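Local coordinates for protein zinc chaperone AztD (Citrobacter koseri, PDB 6CMK) that acts as a periplasmic zinc chaperone, a beta-propeller protein that hands one zinc ion directly to the solute-binding protein AztC of the AztABCD zinc transport system, at residues H126-R130 against H169-Y175; E141-L147 against N158-V164; N177-I183 against G195-L201; A226-E230 against S258-L262. All blocks are in the same frame, centred on the assembly; numbering follows the deposited sequence.

Contact 1: H126-R130 against H169-Y175; sequences HFVER and HGVAVPY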
loop_
_atom_site.group_PDB
_atom_site.type_symbol
_atom_site.label_atom_id
_atom_site.label_comp_id
_atom_site.label_asym_id
_atom_site.label_seq_id
_atom_site.Cartn_x
_atom_site.Cartn_y
_atom_site.Cartn_z
ATOM N N HIS B 126 -6.629 23.776 -8.409
ATOM C CA HIS B 126 -6.608 22.327 -8.246
ATOM C C HIS B 126 -5.282 21.830 -7.691
ATOM O O HIS B 126 -4.203 22.254 -8.107
ATOM C CB HIS B 126 -6.914 21.639 -9.572
ATOM C CG HIS B 126 -8.367 21.665 -9.926
ATOM N ND1 HIS B 126 -9.154 20.535 -9.922
ATOM C CD2 HIS B 126 -9.185 22.692 -10.259
ATOM C CE1 HIS B 126 -10.390 20.862 -10.254
ATOM N NE2 HIS B 126 -10.435 22.165 -10.464
ATOM N N PHE B 127 -5.390 20.920 -6.736
ATOM C CA PHE B 127 -4.261 20.271 -6.090
ATOM C C PHE B 127 -4.282 18.805 -6.487
ATOM O O PHE B 127 -5.338 18.166 -6.443
ATOM C CB PHE B 127 -4.370 20.428 -4.570
ATOM C CG PHE B 127 -3.398 19.598 -3.789
ATOM C CD1 PHE B 127 -3.676 18.273 -3.485
ATOM C CD2 PHE B 127 -2.223 20.158 -3.308
ATOM C CE1 PHE B 127 -2.781 17.522 -2.755
ATOM C CE2 PHE B 127 -1.333 19.402 -2.567
ATOM C CZ PHE B 127 -1.614 18.089 -2.290
ATOM N N VAL B 128 -3.132 18.279 -6.903
ATOM C CA VAL B 128 -2.990 16.857 -7.203
ATOM C C VAL B 128 -1.720 16.353 -6.542
ATOM O O VAL B 128 -0.639 16.916 -6.751
ATOM C CB VAL B 128 -2.936 16.566 -8.715
ATOM C CG1 VAL B 128 -2.775 15.060 -8.940
ATOM C CG2 VAL B 128 -4.175 17.062 -9.427
ATOM N N GLU B 129 -1.844 15.281 -5.767
ATOM C CA GLU B 129 -0.691 14.601 -5.197
ATOM C C GLU B 129 -0.778 13.120 -5.529
ATOM O O GLU B 129 -1.867 12.534 -5.529
ATOM C CB GLU B 129 -0.611 14.811 -3.686
ATOM C CG GLU B 129 0.594 14.169 -3.015
ATOM C CD GLU B 129 0.366 12.716 -2.643
ATOM O OE1 GLU B 129 -0.811 12.305 -2.523
ATOM O OE2 GLU B 129 1.368 11.998 -2.434
ATOM N N ARG B 130 0.365 12.525 -5.855
ATOM C CA ARG B 130 0.419 11.080 -6.030
ATOM C C ARG B 130 1.839 10.607 -5.780
ATOM O O ARG B 130 2.797 11.209 -6.265
ATOM C CB ARG B 130 -0.059 10.654 -7.428
ATOM C CG ARG B 130 0.523 11.455 -8.590
ATOM C CD ARG B 130 -0.112 11.038 -9.921
ATOM N NE ARG B 130 0.089 9.615 -10.193
ATOM C CZ ARG B 130 1.221 9.079 -10.646
ATOM N NH1 ARG B 130 2.261 9.842 -10.891
ATOM N NH2 ARG B 130 1.312 7.776 -10.845
ATOM N N HIS B 169 -8.009 28.337 -15.590
ATOM C CA HIS B 169 -8.503 27.375 -14.608
ATOM C C HIS B 169 -8.176 25.989 -15.124
ATOM O O HIS B 169 -8.923 25.400 -15.907
ATOM C CB HIS B 169 -10.000 27.513 -14.371
ATOM C CG HIS B 169 -10.506 26.616 -13.286
ATOM N ND1 HIS B 169 -10.149 26.778 -11.964
ATOM C CD2 HIS B 169 -11.298 25.518 -13.330
ATOM C CE1 HIS B 169 -10.720 25.834 -11.237
ATOM N NE2 HIS B 169 -11.421 25.056 -12.042
ATOM N N GLY B 170 -7.057 25.452 -14.656
ATOM C CA GLY B 170 -6.553 24.214 -15.194
ATOM C C GLY B 170 -6.170 23.207 -14.134
ATOM O O GLY B 170 -6.612 23.291 -12.979
ATOM N N VAL B 171 -5.349 22.240 -14.531
ATOM C CA VAL B 171 -4.908 21.188 -13.632
ATOM C C VAL B 171 -3.549 20.694 -14.097
ATOM O O VAL B 171 -3.266 20.634 -15.295
ATOM C CB VAL B 171 -5.952 20.048 -13.575
ATOM C CG1 VAL B 171 -6.223 19.508 -14.968
ATOM C CG2 VAL B 171 -5.494 18.941 -12.626
ATOM N N ALA B 172 -2.711 20.329 -13.128
ATOM C CA ALA B 172 -1.405 19.746 -13.374
ATOM C C ALA B 172 -1.320 18.432 -12.618
ATOM O O ALA B 172 -1.660 18.374 -11.433
ATOM C CB ALA B 172 -0.276 20.675 -12.920
ATOM N N VAL B 173 -0.842 17.399 -13.295
ATOM C CA VAL B 173 -0.721 16.071 -12.713
ATOM C C VAL B 173 0.764 15.728 -12.657
ATOM O O VAL B 173 1.440 15.745 -13.692
ATOM C CB VAL B 173 -1.494 15.021 -13.525
ATOM C CG1 VAL B 173 -1.463 13.686 -12.801
ATOM C CG2 VAL B 173 -2.925 15.481 -13.762
ATOM N N PRO B 174 1.329 15.417 -11.469
ATOM C CA PRO B 174 2.778 15.220 -11.377
ATOM C C PRO B 174 3.210 13.789 -11.664
ATOM O O PRO B 174 2.615 12.831 -11.148
ATOM C CB PRO B 174 3.077 15.628 -9.934
ATOM C CG PRO B 174 1.857 15.188 -9.177
ATOM C CD PRO B 174 0.686 15.353 -10.138
ATOM N N TYR B 175 4.232 13.646 -12.497
ATOM C CA TYR B 175 4.824 12.365 -12.881
ATOM C C TYR B 175 6.326 12.388 -12.598
ATOM O O TYR B 175 6.874 13.382 -12.129
ATOM C CB TYR B 175 4.503 12.053 -14.350
ATOM C CG TYR B 175 3.060 11.650 -14.467
ATOM C CD1 TYR B 175 2.665 10.376 -14.118
ATOM C CD2 TYR B 175 2.081 12.569 -14.808
ATOM C CE1 TYR B 175 1.359 9.996 -14.157
ATOM C CE2 TYR B 175 0.762 12.197 -14.848
ATOM C CZ TYR B 175 0.402 10.904 -14.514
ATOM O OH TYR B 175 -0.917 10.511 -14.523
HETATM O O HOH W 1 -2.974 20.672 -10.149
HETATM O O HOH W 2 -7.415 25.080 -10.933
#

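Contact 2: E141-L147 against N158-V164; sequences EDSAQIL and NITKVNV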
loop_
_atom_site.group_PDB
_atom_site.type_symbol
_atom_site.label_atom_id
_atom_site.label_comp_id
_atom_site.label_asym_id
_atom_site.label_seq_id
_atom_site.Cartn_x
_atom_site.Cartn_y
_atom_site.Cartn_z
ATOM N N GLU B 141 -1.669 32.522 -12.201
ATOM C CA GLU B 141 -0.249 32.512 -12.495
ATOM C C GLU B 141 -0.031 31.796 -13.820
ATOM O O GLU B 141 -0.876 31.026 -14.277
ATOM C CB GLU B 141 0.552 31.825 -11.380
ATOM C CG GLU B 141 0.388 32.442 -9.990
ATOM C CD GLU B 141 1.056 33.788 -9.845
ATOM O OE1 GLU B 141 2.011 34.065 -10.604
ATOM O OE2 GLU B 141 0.622 34.567 -8.971
ATOM N N ASP B 142 1.100 32.084 -14.454
ATOM C CA ASP B 142 1.456 31.409 -15.691
ATOM C C ASP B 142 2.275 30.150 -15.442
ATOM O O ASP B 142 2.807 29.581 -16.397
ATOM C CB ASP B 142 2.220 32.357 -16.615
ATOM C CG ASP B 142 3.588 32.731 -16.073
ATOM O OD1 ASP B 142 4.041 32.129 -15.078
ATOM O OD2 ASP B 142 4.218 33.640 -16.656
ATOM N N SER B 143 2.374 29.712 -14.181
ATOM C CA SER B 143 3.107 28.513 -13.796
ATOM C C SER B 143 2.339 27.748 -12.728
ATOM O O SER B 143 1.587 28.328 -11.936
ATOM C CB SER B 143 4.506 28.853 -13.250
ATOM O OG SER B 143 5.313 29.460 -14.243
ATOM N N ALA B 144 2.537 26.433 -12.719
ATOM C CA ALA B 144 2.142 25.578 -11.610
ATOM C C ALA B 144 3.369 25.254 -10.769
ATOM O O ALA B 144 4.502 25.383 -11.225
ATOM C CB ALA B 144 1.491 24.288 -12.117
ATOM N N GLN B 145 3.134 24.834 -9.526
ATOM C CA GLN B 145 4.219 24.587 -8.584
ATOM C C GLN B 145 4.283 23.101 -8.269
ATOM O O GLN B 145 3.291 22.513 -7.838
ATOM C CB GLN B 145 4.036 25.411 -7.316
ATOM C CG GLN B 145 4.117 26.901 -7.599
ATOM C CD GLN B 145 3.985 27.758 -6.360
ATOM O OE1 GLN B 145 4.259 27.320 -5.243
ATOM N NE2 GLN B 145 3.570 28.994 -6.556
ATOM N N ILE B 146 5.440 22.497 -8.512
ATOM C CA ILE B 146 5.651 21.072 -8.279
ATOM C C ILE B 146 6.646 20.911 -7.138
ATOM O O ILE B 146 7.664 21.607 -7.079
ATOM C CB ILE B 146 6.133 20.356 -9.561
ATOM C CG1 ILE B 146 4.967 20.160 -10.540
ATOM C CG2 ILE B 146 6.693 18.973 -9.253
ATOM C CD1 ILE B 146 4.547 21.405 -11.279
ATOM N N LEU B 147 6.351 19.984 -6.233
ATOM C CA LEU B 147 7.190 19.760 -5.067
ATOM C C LEU B 147 6.967 18.330 -4.597
ATOM O O LEU B 147 6.306 17.535 -5.268
ATOM C CB LEU B 147 6.893 20.778 -3.971
ATOM C CG LEU B 147 5.445 20.891 -3.507
ATOM C CD1 LEU B 147 5.458 21.335 -2.073
ATOM C CD2 LEU B 147 4.650 21.878 -4.365
ATOM N N ASN B 158 11.133 23.155 -1.673
ATOM C CA ASN B 158 11.946 22.915 -2.865
ATOM C C ASN B 158 10.988 22.832 -4.054
ATOM O O ASN B 158 10.496 21.754 -4.389
ATOM C CB ASN B 158 12.757 21.633 -2.696
ATOM C CG ASN B 158 13.564 21.618 -1.411
ATOM O OD1 ASN B 158 13.810 22.662 -0.806
ATOM N ND2 ASN B 158 13.981 20.432 -0.989
ATOM N N ILE B 159 10.737 23.967 -4.696
ATOM C CA ILE B 159 9.685 24.118 -5.695
ATOM C C ILE B 159 10.285 24.116 -7.091
ATOM O O ILE B 159 11.345 24.713 -7.332
ATOM C CB ILE B 159 8.901 25.430 -5.476
ATOM C CG1 ILE B 159 8.400 25.531 -4.036
ATOM C CG2 ILE B 159 7.743 25.539 -6.475
ATOM C CD1 ILE B 159 7.441 24.462 -3.657
ATOM N N THR B 160 9.568 23.503 -8.027
ATOM C CA THR B 160 9.796 23.693 -9.452
ATOM C C THR B 160 8.568 24.371 -10.045
ATOM O O THR B 160 7.449 23.870 -9.912
ATOM C CB THR B 160 10.086 22.368 -10.155
ATOM O OG1 THR B 160 11.281 21.793 -9.607
ATOM C CG2 THR B 160 10.289 22.588 -11.648
ATOM N N LYS B 161 8.772 25.522 -10.672
ATOM C CA LYS B 161 7.697 26.200 -11.376
ATOM C C LYS B 161 7.687 25.751 -12.829
ATOM O O LYS B 161 8.700 25.849 -13.528
ATOM C CB LYS B 161 7.843 27.722 -11.267
ATOM C CG LYS B 161 7.349 28.240 -9.922
ATOM C CD LYS B 161 7.312 29.755 -9.832
ATOM C CE LYS B 161 6.850 30.190 -8.444
ATOM N NZ LYS B 161 6.591 31.650 -8.337
ATOM N N VAL B 162 6.544 25.251 -13.275
ATOM C CA VAL B 162 6.388 24.719 -14.621
ATOM C C VAL B 162 5.442 25.643 -15.368
ATOM O O VAL B 162 4.302 25.851 -14.943
ATOM C CB VAL B 162 5.861 23.277 -14.598
ATOM C CG1 VAL B 162 5.556 22.793 -16.019
ATOM C CG2 VAL B 162 6.870 22.364 -13.905
ATOM N N ASN B 163 5.913 26.198 -16.477
ATOM C CA ASN B 163 5.103 27.135 -17.242
ATOM C C ASN B 163 3.914 26.422 -17.876
ATOM O O ASN B 163 4.048 25.325 -18.423
ATOM C CB ASN B 163 5.962 27.798 -18.320
ATOM C CG ASN B 163 5.222 28.879 -19.076
ATOM O OD1 ASN B 163 4.568 28.609 -20.079
ATOM N ND2 ASN B 163 5.331 30.116 -18.600
ATOM N N VAL B 164 2.745 27.058 -17.805
ATOM C CA VAL B 164 1.517 26.510 -18.362
ATOM C C VAL B 164 0.938 27.427 -19.440
ATOM O O VAL B 164 -0.242 27.333 -19.770
ATOM C CB VAL B 164 0.492 26.210 -17.250
ATOM C CG1 VAL B 164 1.058 25.163 -16.306
ATOM C CG2 VAL B 164 0.143 27.467 -16.469
HETATM O O HOH W 3 3.934 32.029 -10.080
HETATM O O HOH W 4 10.677 20.349 -6.989
#

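Contact 3: N177-I183 against G195-L201; sequences NYAVVSI and GARVVDL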
loop_
_atom_site.group_PDB
_atom_site.type_symbol
_atom_site.label_atom_id
_atom_site.label_comp_id
_atom_site.label_asym_id
_atom_site.label_seq_id
_atom_site.Cartn_x
_atom_site.Cartn_y
_atom_site.Cartn_z
ATOM N N ASN B 177 9.735 13.028 -13.513
ATOM C CA ASN B 177 10.495 13.820 -14.477
ATOM C C ASN B 177 9.610 14.499 -15.514
ATOM O O ASN B 177 10.143 15.084 -16.478
ATOM C CB ASN B 177 11.548 12.954 -15.175
ATOM C CG ASN B 177 12.463 12.255 -14.188
ATOM O OD1 ASN B 177 13.032 12.891 -13.311
ATOM N ND2 ASN B 177 12.572 10.935 -14.302
ATOM N N TYR B 178 8.287 14.464 -15.328
ATOM C CA TYR B 178 7.311 15.028 -16.255
ATOM C C TYR B 178 6.093 15.504 -15.473
ATOM O O TYR B 178 5.914 15.172 -14.299
ATOM C CB TYR B 178 6.855 14.005 -17.305
ATOM C CG TYR B 178 7.943 13.483 -18.208
ATOM C CD1 TYR B 178 8.303 14.171 -19.358
ATOM C CD2 TYR B 178 8.611 12.306 -17.916
ATOM C CE1 TYR B 178 9.300 13.695 -20.190
ATOM C CE2 TYR B 178 9.604 11.828 -18.736
ATOM C CZ TYR B 178 9.942 12.527 -19.872
ATOM O OH TYR B 178 10.931 12.055 -20.694
ATOM N N ALA B 179 5.246 16.279 -16.148
ATOM C CA ALA B 179 3.910 16.586 -15.666
ATOM C C ALA B 179 2.965 16.570 -16.854
ATOM O O ALA B 179 3.384 16.697 -18.004
ATOM C CB ALA B 179 3.832 17.942 -14.956
ATOM N N VAL B 180 1.682 16.377 -16.570
ATOM C CA VAL B 180 0.624 16.592 -17.549
ATOM C C VAL B 180 -0.111 17.853 -17.137
ATOM O O VAL B 180 -0.563 17.966 -15.992
ATOM C CB VAL B 180 -0.338 15.396 -17.631
ATOM C CG1 VAL B 180 -1.554 15.748 -18.497
ATOM C CG2 VAL B 180 0.391 14.180 -18.187
ATOM N N VAL B 181 -0.230 18.798 -18.063
ATOM C CA VAL B 181 -0.873 20.070 -17.766
ATOM C C VAL B 181 -1.944 20.333 -18.807
ATOM O O VAL B 181 -1.840 19.921 -19.966
ATOM C CB VAL B 181 0.125 21.255 -17.729
ATOM C CG1 VAL B 181 1.181 21.032 -16.671
ATOM C CG2 VAL B 181 0.769 21.469 -19.086
ATOM N N SER B 182 -2.969 21.051 -18.381
ATOM C CA SER B 182 -4.025 21.463 -19.281
ATOM C C SER B 182 -3.528 22.577 -20.192
ATOM O O SER B 182 -2.612 23.331 -19.852
ATOM C CB SER B 182 -5.226 21.923 -18.472
ATOM O OG SER B 182 -4.841 22.928 -17.560
ATOM N N ILE B 183 -4.147 22.665 -21.359
ATOM C CA ILE B 183 -3.767 23.598 -22.418
ATOM C C ILE B 183 -4.774 24.740 -22.407
ATOM O O ILE B 183 -5.976 24.481 -22.526
ATOM C CB ILE B 183 -3.753 22.897 -23.785
ATOM C CG1 ILE B 183 -2.727 21.752 -23.792
ATOM C CG2 ILE B 183 -3.492 23.896 -24.906
ATOM C CD1 ILE B 183 -2.937 20.780 -24.933
ATOM N N GLY B 195 -7.496 20.817 -23.783
ATOM C CA GLY B 195 -6.846 19.524 -23.816
ATOM C C GLY B 195 -5.754 19.485 -22.769
ATOM O O GLY B 195 -5.719 20.326 -21.867
ATOM N N ALA B 196 -4.858 18.512 -22.911
ATOM C CA ALA B 196 -3.756 18.336 -21.979
ATOM C C ALA B 196 -2.526 17.907 -22.758
ATOM O O ALA B 196 -2.627 17.359 -23.857
ATOM C CB ALA B 196 -4.072 17.297 -20.899
ATOM N N ARG B 197 -1.358 18.140 -22.165
ATOM C CA ARG B 197 -0.117 17.720 -22.792
ATOM C C ARG B 197 0.896 17.300 -21.741
ATOM O O ARG B 197 0.858 17.747 -20.591
ATOM C CB ARG B 197 0.487 18.828 -23.664
ATOM C CG ARG B 197 0.889 20.092 -22.914
ATOM C CD ARG B 197 1.724 21.010 -23.810
ATOM N NE ARG B 197 0.987 21.490 -24.975
ATOM C CZ ARG B 197 0.519 22.729 -25.135
ATOM N NH1 ARG B 197 0.698 23.657 -24.207
ATOM N NH2 ARG B 197 -0.135 23.049 -26.247
ATOM N N VAL B 198 1.813 16.444 -22.164
ATOM C CA VAL B 198 2.979 16.099 -21.361
ATOM C C VAL B 198 4.014 17.205 -21.510
ATOM O O VAL B 198 4.272 17.679 -22.623
ATOM C CB VAL B 198 3.554 14.743 -21.803
ATOM C CG1 VAL B 198 4.798 14.397 -20.992
ATOM C CG2 VAL B 198 2.501 13.638 -21.682
ATOM N N VAL B 199 4.602 17.630 -20.392
ATOM C CA VAL B 199 5.765 18.508 -20.415
ATOM C C VAL B 199 6.843 17.902 -19.525
ATOM O O VAL B 199 6.543 17.169 -18.579
ATOM C CB VAL B 199 5.428 19.952 -19.962
ATOM C CG1 VAL B 199 4.394 20.579 -20.889
ATOM C CG2 VAL B 199 4.966 19.981 -18.506
ATOM N N ASP B 200 8.108 18.185 -19.846
ATOM C CA ASP B 200 9.159 17.853 -18.896
ATOM C C ASP B 200 9.184 18.938 -17.822
ATOM O O ASP B 200 8.356 19.856 -17.821
ATOM C CB ASP B 200 10.504 17.647 -19.601
ATOM C CG ASP B 200 11.071 18.908 -20.200
ATOM O OD1 ASP B 200 10.693 20.015 -19.776
ATOM O OD2 ASP B 200 11.926 18.778 -21.110
ATOM N N LEU B 201 10.097 18.828 -16.855
ATOM C CA LEU B 201 10.000 19.734 -15.720
ATOM C C LEU B 201 10.670 21.071 -15.990
ATOM O O LEU B 201 10.640 21.948 -15.122
ATOM C CB LEU B 201 10.561 19.077 -14.455
ATOM C CG LEU B 201 9.782 17.838 -13.993
ATOM C CD1 LEU B 201 10.455 17.217 -12.792
ATOM C CD2 LEU B 201 8.323 18.172 -13.663
HETATM O O HOH W 5 12.270 16.763 -16.762
#

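Contact 4: A226-E230 against S258-L262; sequences ALSCE and STSTL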
loop_
_atom_site.group_PDB
_atom_site.type_symbol
_atom_site.label_atom_id
_atom_site.label_comp_id
_atom_site.label_asym_id
_atom_site.label_seq_id
_atom_site.Cartn_x
_atom_site.Cartn_y
_atom_site.Cartn_z
ATOM N N ALA B 226 -7.305 10.364 -14.387
ATOM C CA ALA B 226 -8.326 10.732 -15.358
ATOM C C ALA B 226 -8.584 12.233 -15.349
ATOM O O ALA B 226 -8.639 12.855 -14.289
ATOM C CB ALA B 226 -9.633 9.994 -15.083
ATOM N N LEU B 227 -8.744 12.792 -16.549
ATOM C CA LEU B 227 -9.200 14.160 -16.761
ATOM C C LEU B 227 -10.436 14.083 -17.645
ATOM O O LEU B 227 -10.420 13.401 -18.673
ATOM C CB LEU B 227 -8.117 15.024 -17.430
ATOM C CG LEU B 227 -6.715 15.037 -16.800
ATOM C CD1 LEU B 227 -5.759 15.836 -17.677
ATOM C CD2 LEU B 227 -6.750 15.605 -15.395
ATOM N N SER B 228 -11.498 14.773 -17.258
ATOM C CA SER B 228 -12.751 14.694 -17.995
ATOM C C SER B 228 -12.961 15.937 -18.849
ATOM O O SER B 228 -12.522 17.036 -18.505
ATOM C CB SER B 228 -13.931 14.515 -17.040
ATOM O OG SER B 228 -13.877 15.446 -15.983
ATOM N N CYS B 229 -13.642 15.748 -19.975
ATOM C CA CYS B 229 -13.959 16.855 -20.862
ATOM C C CYS B 229 -15.263 16.535 -21.590
ATOM O O CYS B 229 -15.995 15.614 -21.215
ATOM C CB CYS B 229 -12.789 17.111 -21.817
ATOM S SG CYS B 229 -12.741 15.994 -23.197
ATOM N N GLU B 230 -15.562 17.312 -22.636
ATOM C CA GLU B 230 -16.843 17.172 -23.328
ATOM C C GLU B 230 -16.939 15.896 -24.162
ATOM O O GLU B 230 -18.053 15.434 -24.426
ATOM C CB GLU B 230 -17.088 18.403 -24.208
ATOM C CG GLU B 230 -17.133 19.699 -23.410
ATOM C CD GLU B 230 -17.161 20.952 -24.277
ATOM O OE1 GLU B 230 -16.970 20.854 -25.509
ATOM O OE2 GLU B 230 -17.374 22.044 -23.713
ATOM N N SER B 258 -21.915 15.243 -20.068
ATOM C CA SER B 258 -20.474 15.098 -19.915
ATOM C C SER B 258 -20.128 15.314 -18.451
ATOM O O SER B 258 -20.952 15.770 -17.655
ATOM C CB SER B 258 -19.695 16.074 -20.806
ATOM O OG SER B 258 -19.826 17.408 -20.344
ATOM N N THR B 259 -18.890 14.977 -18.115
ATOM C CA THR B 259 -18.397 15.000 -16.749
ATOM C C THR B 259 -17.515 16.222 -16.531
ATOM O O THR B 259 -16.645 16.522 -17.360
ATOM C CB THR B 259 -17.598 13.728 -16.453
ATOM O OG1 THR B 259 -18.458 12.590 -16.586
ATOM C CG2 THR B 259 -17.015 13.776 -15.051
ATOM N N SER B 260 -17.729 16.909 -15.409
ATOM C CA SER B 260 -16.877 18.014 -15.000
ATOM C C SER B 260 -16.256 17.827 -13.620
ATOM O O SER B 260 -15.474 18.681 -13.197
ATOM C CB SER B 260 -17.665 19.332 -15.033
ATOM O OG SER B 260 -18.793 19.286 -14.180
ATOM N N THR B 261 -16.568 16.741 -12.909
ATOM C CA THR B 261 -15.995 16.479 -11.595
ATOM C C THR B 261 -15.833 14.976 -11.451
ATOM O O THR B 261 -16.746 14.234 -11.813
ATOM C CB THR B 261 -16.898 17.005 -10.467
ATOM O OG1 THR B 261 -17.352 18.323 -10.790
ATOM C CG2 THR B 261 -16.149 17.037 -9.139
ATOM N N LEU B 262 -14.681 14.540 -10.927
ATOM C CA LEU B 262 -14.353 13.124 -10.814
ATOM C C LEU B 262 -13.868 12.760 -9.417
ATOM O O LEU B 262 -13.243 13.567 -8.723
ATOM C CB LEU B 262 -13.250 12.712 -11.787
ATOM C CG LEU B 262 -13.571 12.700 -13.267
ATOM C CD1 LEU B 262 -12.276 12.787 -14.061
ATOM C CD2 LEU B 262 -14.366 11.465 -13.629
#

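Contact 1: H126-R130 against H169-Y175
H126 and H169 meet at a zinc ion, and their imidazoles show how two ligands share a metal without bonding to each other. The side chains cross at nearly a right angle, with ring planes 67° apart, so that H126 NE2 and H169 NE2 come within 3.4 Å while both point their nitrogens at the metal. H216 supplies the third protein ligand of this high-affinity site. On the side of the H169 ring away from the metal, ND1 donates to D139, so that the metal and D139 together set the ring's rotation. A water accepts from H126 N and donates to G170 O, tying the two backbones together beside the site.

Further along, V128 sits over the other segment with its methyls parted: CG2 reaches V171 CG2 at 3.9 Å, whereas CG1, anti to the backbone N (chi1 180°), lies 3.7 Å from P174 CD. R130 closes the far end. Its chain bends at chi3 and brings NH1 to P174 O, a hydrogen bond of 3.0 Å lying in the carbonyl plane and close to the guanidinium plane. Y175 covers one face of the same group, its CE1 3.6 Å from R130 CZ and set toward the rim, with the two planes 33° apart.

The strands run nearly parallel but are the first strands of consecutive propeller sheets, 124-130 pairing with 133-138 and 172-174 with 178-183. F225 and L227 of strand 224-228 pack against the valines from the following sheet.

Contact 2: E141-L147 against N158-V164
S143-L147 and T160-N163 form the outer antiparallel pair of a four-stranded propeller blade, the sheet in which 143-148 is the third strand and 160-163 the last. E141 opens the segment. A water bridges its OE1 to K161 NZ, while its OE2 accepts from K122 N.

At D142 the carbonyl oxygen receives V164 N at 2.9 Å in an almost straight bond (174°), extending the ladder just beyond the strand. S143 faces N163 in a non-hydrogen-bonded pair, with its CB 4.0 Å from K161 CB on the face that also carries Q145. A144 comes next and is gripped at both ends, its N giving to V162 O and its O accepting from V162 N, and its methyl turns to the opposite face, toward V164 CG1.

Q145 returns to the first face. Its extended chain lies alongside K161, pointing the same way, and the amide NE2 donates to T120 O in the preceding sheet; I159 CG2 packs 3.8 Å from Q145 CB. I146 forms the second hydrogen-bonded pair, with T160, its N and O both engaged. On the A144 face, the CG1 branch of I146 stands anti to the carbonyl carbon (chi1 -76°), and from there CD1 touches V162 CG2 at 3.6 Å. L147, the last residue of the segment, meets L119 of strand 113-120, as does I159 across from it. The side chains of L147 and I159 lie side by side and point the same way, with I159 CD1 3.7 Å from L147 CB.

Contact 3: N177-I183 against G195-L201
Strands 178-183 and 195-200 run antiparallel, their axes 4.3 Å apart at closest and their directions 144° apart, as the twisted beta hairpin in the middle of a propeller blade. Two hydrogen-bonded pairs carry its backbone: A179 and V199 exchange bonds, as do V181 and R197, with V199 N to A179 O measuring 2.8 Å.

V180, V198 and A196 share one face. V180 CG1 meets A196 CB at 3.8 Å, while its other methyl, CG2, rests against V198 CG2; I236 and L234 of strand 232-237 pack over this side from the next blade. S182, also on this face, has OG hydrogen-bonded to V171 N and H168, linking the hairpin to the loop that leads into strand 172-174.

At the N177-Y178 end of the hairpin, Y178 lays CD1 3.9 Å from V198 CG1, and L201 folds back so that CG lies 3.7 Å from N177 C. A water joins N177 O to L201 N there.

The opposite face carries A179, V181, V199, R197 and I183, and on it V181 CG2 packs on V199 CG1. R197 forms a salt bridge with D209 through NE. Its chain turns at chi3 (63°), and the R197 and I183 side chains cross at about a right angle. CG1 of I183 lies over the centre of one face of the guanidinium, 3.6 Å from R197 CZ.

Contact 4: A226-E230 against S258-L262
The end of strand 224-228, in one propeller blade, meets the loop leading into strand 262-264, the first of the next blade; the loop passes close to the zinc ligand H216. No hydrogen bond crosses between the two segments, so the contact rests on side-chain packing, with S228 at its middle. S228 CB faces T259, approaching its carbonyl O at 3.4 Å and its methyl CG2 at 3.7 Å. With OG between the backbone N and the carbonyl carbon (chi1 49°), the hydroxyl lies near L262 CD1, also at 3.7 Å, while its hydrogen-bonding partner is H216 O, outside both segments.

L262 reaches toward the strand through a single methyl: CD1 lies 3.6 Å from A226 O and 4.0 Å from A226 CB, so one branch spans an apolar group and a carbonyl. At the other end, S258 sets its CB against the chain, 3.8 Å from C229 O and 4.0 Å from E230 CA. The same carbonyl accepts from Y250 OH, which in turn accepts from T259 N; one tyrosine hydroxyl thus joins the two backbones where they do not bond directly.

S260 O accepts from H216 ND1, a second-shell bond that would orient this ligand's imidazole, and N274 holds the loop through S260 N, T261 N and T259 OG1. C229 turns away to form the disulfide with C212, just after strand 208-211 of the preceding blade. Strand 232-237 flanks the segment through L235, I236 and L233, while A219 of strand 218-221 packs on L262.

How the contacts relate
The four contacts show a beta propeller assembled by two kinds of join. Contacts 2 and 3 are pairings within successive blades, their centres 11 Å apart, whereas contacts 1 and 4 lie between blades. Along the chain, contact 2 falls between the two segments of contact 1; contacts 3 and 4 follow. Contact 1 shares a sheet with each of contacts 2 and 3, and V173 N probably bonds V180 O where strands 172-174 and 178-183 adjoin. L227 of contact 4 packs on contacts 1 and 3, though contact 2 is 23 Å away centre to centre. Contact 1 supplies H126 and H169 to one zinc, and contact 4 reaches the third ligand, H216, from the loop at S260.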